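Long-range contacts in ORF 37 (Human herpesvirus 8 type M, PDB 3POV), which cuts double-stranded and single-stranded DNA as an endonuclease and exonuclease, processing branched viral DNA so that mature unit-length genomes can be packaged: residues N203-G208 with L222-N227; V244-C249 with Y377-Q382. All blocks are in the same frame, centred on the assembly; numbering follows the deposited sequence.

Contact 1 (N203-G208 with L222-N227); sequences NCLDYG and LDFAAN
Cys204 and Ala225 form an antiparallel hydrogen-bonded pair. Cys204 N donates a hydrogen bond to Ala225 O at 2.9 Å, and Ala225 N donates one to Cys204 O at 3.0 Å. The segments run in nearly opposite directions. Past Cys204 direct backbone bonding gives way to water: one molecule accepts from Tyr207 N and also lies within bonding distance of Leu205 O and Leu222 O, and a second lies between Tyr207 O and Leu222 O.

Asn203 extends the pairing with its side chain. Its OD1 accepts a hydrogen bond from Asn227 N at 3.2 Å, in the amide plane and on a lone pair, while ND2 is bonded to His198 O. The amide is thus held at both ends. CB of Asn203 packs 3.7 Å from Phe224 CE1, and the amide and ring planes are 52° apart.

The Phe224 ring lies beside Leu205. With chi1 at 174°, it swings away from the backbone N and back along the 203-208 segment. Leu205 CD2 then meets the ring edge, 3.4 Å from Phe224 CE1.

Tyr207 fills the other side of the pairing. Leu222 CD1 sits over the centre of its ring in a CH-pi contact, 4.2 Å from the centroid. Cys204 SG lies against the opposite ring face, nearer the rim. The ring therefore lies between a methyl and a sulfur. Its hydroxyl end reaches the methyl of Ala225.

Asp223, beside the pairing, is a magnesium ligand of the nuclease core. Strand 203-204 is the outermost strand at this end of the mixed sheet, and strand 224-226 bonds on its other side to strand 243-250. Helix 181-197 packs on Leu205 and Phe224 through Ala194, and its Lys190 bonds Leu205 O and Asp223 O. Leu222 reaches helix 374-388.

Contact 2 (V244-C249 with Y377-Q382); sequences VYEIKC and YQVLLQ. With nucleotides of chain B.
Strand 243-250 carries two of the three residues of this PD-(D/E)XK nuclease's metal site, Glu246 and Ile247. Glu246 and Lys248 correspond to the E-x-K part of the motif. Helix 374-388 covers the Glu246 side of the strand. The segments run roughly antiparallel, with axes 9.8 Å apart.

Glu246 carries most of the contact. Its CB packs 3.8 Å from Val379 CG2, the two side chains sliding past each other in opposite directions. CG is anti to the backbone N (chi1 -176°), and a bend at chi2 then brings the carboxylate across the end of Gln382. Carboxylate and amide planes are 70° apart there. The amide orientation of Gln382 is doubtful, but its end lies close to Glu246 OE1.

The carboxylate also belongs to the magnesium site. Its other oxygen, OE2, is held from within the strand. Lys248 NZ forms a salt bridge to Glu246 OE2 at 3.0 Å, through the anti lone pair of OE2. The bridge ties the Lys248 end to the carboxylate, near the helix. The amide end of Gln378 meets Lys248 NZ, again with its orientation uncertain.

Cys249 O packs 3.5 Å from C5' of DG2 of chain B, placing this end of the strand beside the DNA.

Strand 243-250 sits between strands 224-226 and 403-412. Ile247 and Cys249 pack against helix 181-197, while helix 374-388 rests on helices 147-154 and 448-469.

Contact 1 and contact 2 are joined at the magnesium site. Asp223 of 222-227 and Glu246 and Ile247 of 244-249 make up the three-residue metal site. Ile247 probably binds the metal through its backbone O. Asp223 OD2 and Glu246 OE1 come within 2.8 Å of each other beside the magnesium ion. Asp223 OD2 also accepts a hydrogen bond from Ile247 N. The sheet continues from one contact to the other: Phe224 O and Tyr245 N, 2.9 Å apart, probably form a hydrogen bond. Leu222 CD2 packs 3.9 Å from Gln382 CB, linking contact 1 to helix 374-388. The centres of the two contacts are about 12 Å apart.

Contact 1 (N203-G208 with L222-N227)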
ATOM      1  N   ASN A 203      -3.128  10.641  15.693  1.00 43.63           N
ATOM      2  CA  ASN A 203      -2.823   9.723  14.615  1.00 45.43           C
ATOM      3  C   ASN A 203      -3.265  10.311  13.288  1.00 47.43           C
ATOM      4  O   ASN A 203      -3.920  11.349  13.251  1.00 56.34           O
ATOM      5  CB  ASN A 203      -3.520   8.381  14.852  1.00 53.89           C
ATOM      6  CG  ASN A 203      -3.453   7.933  16.304  1.00 59.67           C
ATOM      7  OD1 ASN A 203      -2.372   7.788  16.876  1.00 60.93           O
ATOM      8  ND2 ASN A 203      -4.616   7.707  16.905  1.00 56.86           N
ATOM      9  N   CYS A 204      -2.896   9.651  12.199  1.00 44.82           N
ATOM     10  CA  CYS A 204      -3.379  10.038  10.883  1.00 46.62           C
ATOM     11  C   CYS A 204      -4.028   8.838  10.217  1.00 45.92           C
ATOM     12  O   CYS A 204      -3.398   7.791  10.046  1.00 43.93           O
ATOM     13  CB  CYS A 204      -2.244  10.596  10.016  1.00 48.96           C
ATOM     14  SG  CYS A 204      -2.780  11.153   8.375  1.00 58.80           S
ATOM     15  N   LEU A 205      -5.295   8.998   9.851  1.00 53.40           N
ATOM     16  CA  LEU A 205      -6.085   7.914   9.278  1.00 52.13           C
ATOM     17  C   LEU A 205      -6.150   8.014   7.756  1.00 53.04           C
ATOM     18  O   LEU A 205      -6.547   7.062   7.079  1.00 46.35           O
ATOM     19  CB  LEU A 205      -7.503   7.950   9.850  1.00 55.58           C
ATOM     20  CG  LEU A 205      -7.641   7.986  11.376  1.00 68.21           C
ATOM     21  CD1 LEU A 205      -8.960   8.636  11.796  1.00 70.34           C
ATOM     22  CD2 LEU A 205      -7.505   6.594  11.985  1.00 67.15           C
ATOM     23  N   ASP A 206      -5.761   9.171   7.224  1.00 57.43           N
ATOM     24  CA  ASP A 206      -5.905   9.449   5.797  1.00 59.52           C
ATOM     25  C   ASP A 206      -4.609   9.883   5.118  1.00 54.99           C
ATOM     26  O   ASP A 206      -4.057  10.940   5.425  1.00 53.42           O
ATOM     27  CB  ASP A 206      -6.981  10.514   5.570  1.00 66.38           C
ATOM     28  CG  ASP A 206      -8.364  10.026   5.935  1.00 73.24           C
ATOM     29  OD1 ASP A 206      -8.844   9.071   5.290  1.00 76.24           O
ATOM     30  OD2 ASP A 206      -8.972  10.598   6.865  1.00 75.34           O
ATOM     31  N   TYR A 207      -4.138   9.062   4.186  1.00 45.84           N
ATOM     32  CA  TYR A 207      -2.980   9.406   3.373  1.00 40.09           C
ATOM     33  C   TYR A 207      -3.327   9.349   1.894  1.00 38.90           C
ATOM     34  O   TYR A 207      -4.081   8.476   1.454  1.00 37.99           O
ATOM     35  CB  TYR A 207      -1.805   8.480   3.680  1.00 40.44           C
ATOM     36  CG  TYR A 207      -1.185   8.729   5.032  1.00 41.16           C
ATOM     37  CD1 TYR A 207      -0.204   9.703   5.200  1.00 40.09           C
ATOM     38  CD2 TYR A 207      -1.588   8.007   6.141  1.00 40.04           C
ATOM     39  CE1 TYR A 207       0.363   9.940   6.434  1.00 30.39           C
ATOM     40  CE2 TYR A 207      -1.028   8.237   7.382  1.00 43.45           C
ATOM     41  CZ  TYR A 207      -0.054   9.206   7.523  1.00 41.92           C
ATOM     42  OH  TYR A 207       0.507   9.437   8.760  1.00 48.70           O
ATOM     43  N   GLY A 208      -2.776  10.291   1.133  1.00 31.45           N
ATOM     44  CA  GLY A 208      -3.047  10.376  -0.286  1.00 24.12           C
ATOM     45  C   GLY A 208      -2.062   9.546  -1.071  1.00 27.51           C
ATOM     46  O   GLY A 208      -1.271   8.805  -0.498  1.00 31.40           O
ATOM     47  N   LEU A 222      -0.264   5.124   2.479  1.00 37.25           N
ATOM     48  CA  LEU A 222      -0.253   4.467   3.776  1.00 38.28           C
ATOM     49  C   LEU A 222      -1.678   4.341   4.293  1.00 41.60           C
ATOM     50  O   LEU A 222      -2.548   5.130   3.924  1.00 43.88           O
ATOM     51  CB  LEU A 222       0.585   5.271   4.766  1.00 42.33           C
ATOM     52  CG  LEU A 222       2.007   5.605   4.322  1.00 42.29           C
ATOM     53  CD1 LEU A 222       2.657   6.578   5.292  1.00 49.84           C
ATOM     54  CD2 LEU A 222       2.834   4.340   4.186  1.00 41.96           C
ATOM     55  N   ASP A 223      -1.909   3.350   5.151  1.00 41.70           N
ATOM     56  CA  ASP A 223      -3.235   3.112   5.716  1.00 36.61           C
ATOM     57  C   ASP A 223      -3.458   3.890   6.999  1.00 36.96           C
ATOM     58  O   ASP A 223      -4.476   4.556   7.160  1.00 39.96           O
ATOM     59  CB  ASP A 223      -3.438   1.624   5.997  1.00 36.25           C
ATOM     60  CG  ASP A 223      -3.517   0.804   4.739  1.00 39.40           C
ATOM     61  OD1 ASP A 223      -4.212   1.229   3.789  1.00 50.25           O
ATOM     62  OD2 ASP A 223      -2.885  -0.269   4.700  1.00 38.48           O
ATOM     63  N   PHE A 224      -2.505   3.796   7.916  1.00 36.95           N
ATOM     64  CA  PHE A 224      -2.684   4.368   9.241  1.00 37.11           C
ATOM     65  C   PHE A 224      -1.337   4.659   9.888  1.00 32.11           C
ATOM     66  O   PHE A 224      -0.376   3.921   9.699  1.00 36.53           O
ATOM     67  CB  PHE A 224      -3.513   3.407  10.113  1.00 32.98           C
ATOM     68  CG  PHE A 224      -3.630   3.833  11.552  1.00 35.67           C
ATOM     69  CD1 PHE A 224      -4.553   4.788  11.932  1.00 42.96           C
ATOM     70  CD2 PHE A 224      -2.820   3.275  12.525  1.00 36.97           C
ATOM     71  CE1 PHE A 224      -4.660   5.184  13.260  1.00 46.10           C
ATOM     72  CE2 PHE A 224      -2.922   3.664  13.851  1.00 38.04           C
ATOM     73  CZ  PHE A 224      -3.844   4.618  14.220  1.00 37.23           C
ATOM     74  N   ALA A 225      -1.269   5.742  10.649  1.00 31.04           N
ATOM     75  CA  ALA A 225      -0.067   6.041  11.418  1.00 36.62           C
ATOM     76  C   ALA A 225      -0.399   6.558  12.816  1.00 40.50           C
ATOM     77  O   ALA A 225      -1.248   7.434  12.980  1.00 37.21           O
ATOM     78  CB  ALA A 225       0.809   7.031  10.676  1.00 33.18           C
ATOM     79  N   ALA A 226       0.278   6.014  13.820  1.00 42.46           N
ATOM     80  CA  ALA A 226       0.057   6.429  15.202  1.00 48.95           C
ATOM     81  C   ALA A 226       1.171   7.333  15.719  1.00 52.89           C
ATOM     82  O   ALA A 226       2.341   7.166  15.368  1.00 48.26           O
ATOM     83  CB  ALA A 226      -0.102   5.212  16.108  1.00 42.29           C
ATOM     84  N   ASN A 227       0.790   8.293  16.556  1.00 54.59           N
ATOM     85  CA  ASN A 227       1.739   9.175  17.226  1.00 56.28           C
ATOM     86  C   ASN A 227       2.572  10.005  16.253  1.00 58.14           C
ATOM     87  O   ASN A 227       3.795   9.866  16.188  1.00 59.78           O
ATOM     88  CB  ASN A 227       2.647   8.370  18.156  1.00 57.46           C
ATOM     89  CG  ASN A 227       3.333   9.236  19.192  1.00 55.18           C
ATOM     90  OD1 ASN A 227       2.700  10.077  19.835  1.00 54.90           O
ATOM     91  ND2 ASN A 227       4.632   9.028  19.369  1.00 49.42           N
TER
HETATM   92  O   HOH W   1      -5.253   6.327   4.467  1.00 40.77           O
HETATM   93  O   HOH W   2      -4.729   5.264   1.741  1.00 52.28           O

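Contact 2 (V244-C249 with Y377-Q382)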
ATOM      1  N   VAL A 244       3.814   3.255  11.692  1.00 36.34           N
ATOM      2  CA  VAL A 244       3.059   3.122  10.454  1.00 35.61           C
ATOM      3  C   VAL A 244       2.554   1.695  10.294  1.00 40.79           C
ATOM      4  O   VAL A 244       3.338   0.748  10.254  1.00 39.06           O
ATOM      5  CB  VAL A 244       3.926   3.504   9.230  1.00 38.34           C
ATOM      6  CG1 VAL A 244       3.142   3.336   7.938  1.00 38.15           C
ATOM      7  CG2 VAL A 244       4.436   4.929   9.368  1.00 43.45           C
ATOM      8  N   TYR A 245       1.237   1.548  10.209  1.00 44.41           N
ATOM      9  CA  TYR A 245       0.619   0.233  10.101  1.00 36.37           C
ATOM     10  C   TYR A 245       0.132  -0.045   8.685  1.00 35.13           C
ATOM     11  O   TYR A 245      -0.524   0.793   8.071  1.00 36.57           O
ATOM     12  CB  TYR A 245      -0.558   0.111  11.071  1.00 31.72           C
ATOM     13  CG  TYR A 245      -0.179   0.099  12.533  1.00 36.23           C
ATOM     14  CD1 TYR A 245       0.134  -1.091  13.179  1.00 42.58           C
ATOM     15  CD2 TYR A 245      -0.158   1.272  13.277  1.00 38.56           C
ATOM     16  CE1 TYR A 245       0.468  -1.115  14.523  1.00 43.35           C
ATOM     17  CE2 TYR A 245       0.179   1.259  14.620  1.00 48.29           C
ATOM     18  CZ  TYR A 245       0.490   0.062  15.238  1.00 45.41           C
ATOM     19  OH  TYR A 245       0.820   0.045  16.571  1.00 42.83           O
ATOM     20  N   GLU A 246       0.460  -1.221   8.165  1.00 34.70           N
ATOM     21  CA  GLU A 246      -0.177  -1.703   6.950  1.00 33.12           C
ATOM     22  C   GLU A 246      -1.347  -2.610   7.360  1.00 32.64           C
ATOM     23  O   GLU A 246      -1.151  -3.628   8.025  1.00 33.18           O
ATOM     24  CB  GLU A 246       0.823  -2.446   6.061  1.00 28.89           C
ATOM     25  CG  GLU A 246       0.251  -2.906   4.721  1.00 51.25           C
ATOM     26  CD  GLU A 246      -0.343  -1.761   3.893  1.00 68.92           C
ATOM     27  OE1 GLU A 246      -0.105  -0.582   4.232  1.00 72.59           O
ATOM     28  OE2 GLU A 246      -1.050  -2.036   2.900  1.00 74.41           O
ATOM     29  N   ILE A 247      -2.560  -2.223   6.980  1.00 30.27           N
ATOM     30  CA  ILE A 247      -3.768  -2.929   7.403  1.00 39.78           C
ATOM     31  C   ILE A 247      -4.210  -4.020   6.426  1.00 42.06           C
ATOM     32  O   ILE A 247      -4.518  -3.731   5.266  1.00 41.05           O
ATOM     33  CB  ILE A 247      -4.940  -1.949   7.600  1.00 41.15           C
ATOM     34  CG1 ILE A 247      -4.663  -1.020   8.786  1.00 39.16           C
ATOM     35  CG2 ILE A 247      -6.252  -2.712   7.775  1.00 29.31           C
ATOM     36  CD1 ILE A 247      -5.800  -0.068   9.091  1.00 42.43           C
ATOM     37  N   LYS A 248      -4.248  -5.266   6.903  1.00 32.24           N
ATOM     38  CA  LYS A 248      -4.715  -6.390   6.092  1.00 32.53           C
ATOM     39  C   LYS A 248      -5.925  -7.081   6.735  1.00 33.54           C
ATOM     40  O   LYS A 248      -6.337  -6.717   7.837  1.00 33.23           O
ATOM     41  CB  LYS A 248      -3.582  -7.392   5.869  1.00 35.67           C
ATOM     42  CG  LYS A 248      -2.359  -6.805   5.167  1.00 42.81           C
ATOM     43  CD  LYS A 248      -2.754  -6.133   3.861  1.00 41.50           C
ATOM     44  CE  LYS A 248      -1.553  -5.583   3.112  1.00 36.30           C
ATOM     45  NZ  LYS A 248      -1.981  -4.721   1.972  1.00 32.82           N
ATOM     46  N   CYS A 249      -6.484  -8.079   6.051  1.00 35.17           N
ATOM     47  CA  CYS A 249      -7.668  -8.796   6.539  1.00 31.73           C
ATOM     48  C   CYS A 249      -7.630 -10.289   6.214  1.00 35.03           C
ATOM     49  O   CYS A 249      -7.401 -10.671   5.069  1.00 35.73           O
ATOM     50  CB  CYS A 249      -8.942  -8.204   5.933  1.00 30.52           C
ATOM     51  SG  CYS A 249      -9.348  -6.517   6.416  1.00 45.74           S
ATOM     52  N   TYR A 377       6.966  -7.161   0.897  1.00 33.64           N
ATOM     53  CA  TYR A 377       7.341  -6.248  -0.177  1.00 37.01           C
ATOM     54  C   TYR A 377       6.556  -4.943  -0.138  1.00 37.73           C
ATOM     55  O   TYR A 377       7.117  -3.866  -0.303  1.00 48.98           O
ATOM     56  CB  TYR A 377       7.137  -6.913  -1.535  1.00 39.73           C
ATOM     57  CG  TYR A 377       8.154  -7.979  -1.850  1.00 47.34           C
ATOM     58  CD1 TYR A 377       9.166  -7.746  -2.776  1.00 45.64           C
ATOM     59  CD2 TYR A 377       8.105  -9.220  -1.226  1.00 48.81           C
ATOM     60  CE1 TYR A 377      10.101  -8.719  -3.073  1.00 48.13           C
ATOM     61  CE2 TYR A 377       9.038 -10.202  -1.513  1.00 51.22           C
ATOM     62  CZ  TYR A 377      10.033  -9.945  -2.438  1.00 58.05           C
ATOM     63  OH  TYR A 377      10.965 -10.916  -2.732  1.00 65.27           O
ATOM     64  N   GLN A 378       5.251  -5.042   0.069  1.00 33.75           N
ATOM     65  CA  GLN A 378       4.413  -3.855   0.096  1.00 36.90           C
ATOM     66  C   GLN A 378       4.850  -2.860   1.163  1.00 38.22           C
ATOM     67  O   GLN A 378       4.901  -1.658   0.909  1.00 39.18           O
ATOM     68  CB  GLN A 378       2.957  -4.237   0.306  1.00 35.61           C
ATOM     69  CG  GLN A 378       2.439  -5.207  -0.721  1.00 44.09           C
ATOM     70  CD  GLN A 378       1.016  -5.615  -0.446  1.00 42.40           C
ATOM     71  OE1 GLN A 378       0.475  -6.504  -1.101  1.00 41.71           O
ATOM     72  NE2 GLN A 378       0.395  -4.966   0.530  1.00 42.11           N
ATOM     73  N   VAL A 379       5.162  -3.360   2.354  1.00 29.07           N
ATOM     74  CA  VAL A 379       5.585  -2.492   3.442  1.00 30.29           C
ATOM     75  C   VAL A 379       7.025  -2.036   3.227  1.00 35.13           C
ATOM     76  O   VAL A 379       7.434  -0.989   3.724  1.00 41.46           O
ATOM     77  CB  VAL A 379       5.458  -3.182   4.804  1.00 35.89           C
ATOM     78  CG1 VAL A 379       5.634  -2.165   5.921  1.00 37.00           C
ATOM     79  CG2 VAL A 379       4.109  -3.869   4.920  1.00 32.24           C
ATOM     80  N   LEU A 380       7.784  -2.831   2.482  1.00 33.20           N
ATOM     81  CA  LEU A 380       9.135  -2.459   2.093  1.00 29.87           C
ATOM     82  C   LEU A 380       9.090  -1.191   1.236  1.00 34.88           C
ATOM     83  O   LEU A 380       9.774  -0.211   1.541  1.00 32.24           O
ATOM     84  CB  LEU A 380       9.799  -3.595   1.322  1.00 30.78           C
ATOM     85  CG  LEU A 380      11.306  -3.471   1.078  1.00 45.37           C
ATOM     86  CD1 LEU A 380      11.933  -4.849   0.907  1.00 48.25           C
ATOM     87  CD2 LEU A 380      11.627  -2.574  -0.115  1.00 43.01           C
ATOM     88  N   LEU A 381       8.273  -1.213   0.180  1.00 28.27           N
ATOM     89  CA  LEU A 381       8.139  -0.071  -0.717  1.00 29.70           C
ATOM     90  C   LEU A 381       7.717   1.160   0.063  1.00 36.17           C
ATOM     91  O   LEU A 381       8.300   2.230  -0.084  1.00 50.63           O
ATOM     92  CB  LEU A 381       7.115  -0.353  -1.816  1.00 22.99           C
ATOM     93  CG  LEU A 381       7.489  -0.003  -3.259  1.00 35.23           C
ATOM     94  CD1 LEU A 381       6.253   0.038  -4.155  1.00 25.23           C
ATOM     95  CD2 LEU A 381       8.250   1.320  -3.343  1.00 31.46           C
ATOM     96  N   GLN A 382       6.703   0.990   0.901  1.00 37.67           N
ATOM     97  CA  GLN A 382       6.155   2.079   1.700  1.00 37.96           C
ATOM     98  C   GLN A 382       7.206   2.702   2.623  1.00 39.30           C
ATOM     99  O   GLN A 382       7.253   3.920   2.785  1.00 40.56           O
ATOM    100  CB  GLN A 382       4.931   1.589   2.490  1.00 33.95           C
ATOM    101  CG  GLN A 382       3.839   1.007   1.580  1.00 40.68           C
ATOM    102  CD  GLN A 382       2.615   0.472   2.326  1.00 39.89           C
ATOM    103  OE1 GLN A 382       2.625   0.300   3.547  1.00 36.89           O
ATOM    104  NE2 GLN A 382       1.554   0.201   1.578  1.00 37.90           N
TER
ATOM    105  P    DG B   2      -5.480  -9.550   0.017  1.00 57.79           P
ATOM    106  OP1  DG B   2      -4.749  -8.878   1.108  1.00 59.03           O
ATOM    107  OP2  DG B   2      -4.752 -10.138  -1.128  1.00 59.83           O
ATOM    108  O5'  DG B   2      -6.377 -10.713   0.653  1.00 52.15           O
ATOM    109  C5'  DG B   2      -7.420 -10.391   1.566  1.00 34.85           C
ATOM    110  C4'  DG B   2      -8.426 -11.515   1.560  1.00 37.17           C
ATOM    111  O4'  DG B   2      -9.145 -11.485   0.310  1.00 38.44           O
ATOM    112  C3'  DG B   2      -7.802 -12.900   1.684  1.00 41.32           C
ATOM    113  O3'  DG B   2      -8.418 -13.591   2.765  1.00 39.63           O
ATOM    114  C2'  DG B   2      -8.041 -13.573   0.333  1.00 40.53           C
ATOM    115  C1'  DG B   2      -9.195 -12.773  -0.256  1.00 45.91           C
ATOM    116  N9   DG B   2      -9.126 -12.624  -1.706  1.00 59.02           N
ATOM    117  C8   DG B   2      -8.102 -12.070  -2.433  1.00 65.30           C
ATOM    118  N7   DG B   2      -8.318 -12.068  -3.719  1.00 68.14           N
ATOM    119  C5   DG B   2      -9.569 -12.657  -3.851  1.00 66.26           C
ATOM    120  C6   DG B   2     -10.324 -12.922  -5.014  1.00 72.00           C
ATOM    121  O6   DG B   2     -10.022 -12.682  -6.192  1.00 69.28           O
ATOM    122  N1   DG B   2     -11.539 -13.532  -4.709  1.00 81.23           N
ATOM    123  C2   DG B   2     -11.965 -13.840  -3.437  1.00 77.65           C
ATOM    124  N2   DG B   2     -13.168 -14.425  -3.342  1.00 78.75           N
ATOM    125  N3   DG B   2     -11.264 -13.596  -2.335  1.00 64.81           N
ATOM    126  C4   DG B   2     -10.081 -13.005  -2.621  1.00 61.78           C
TER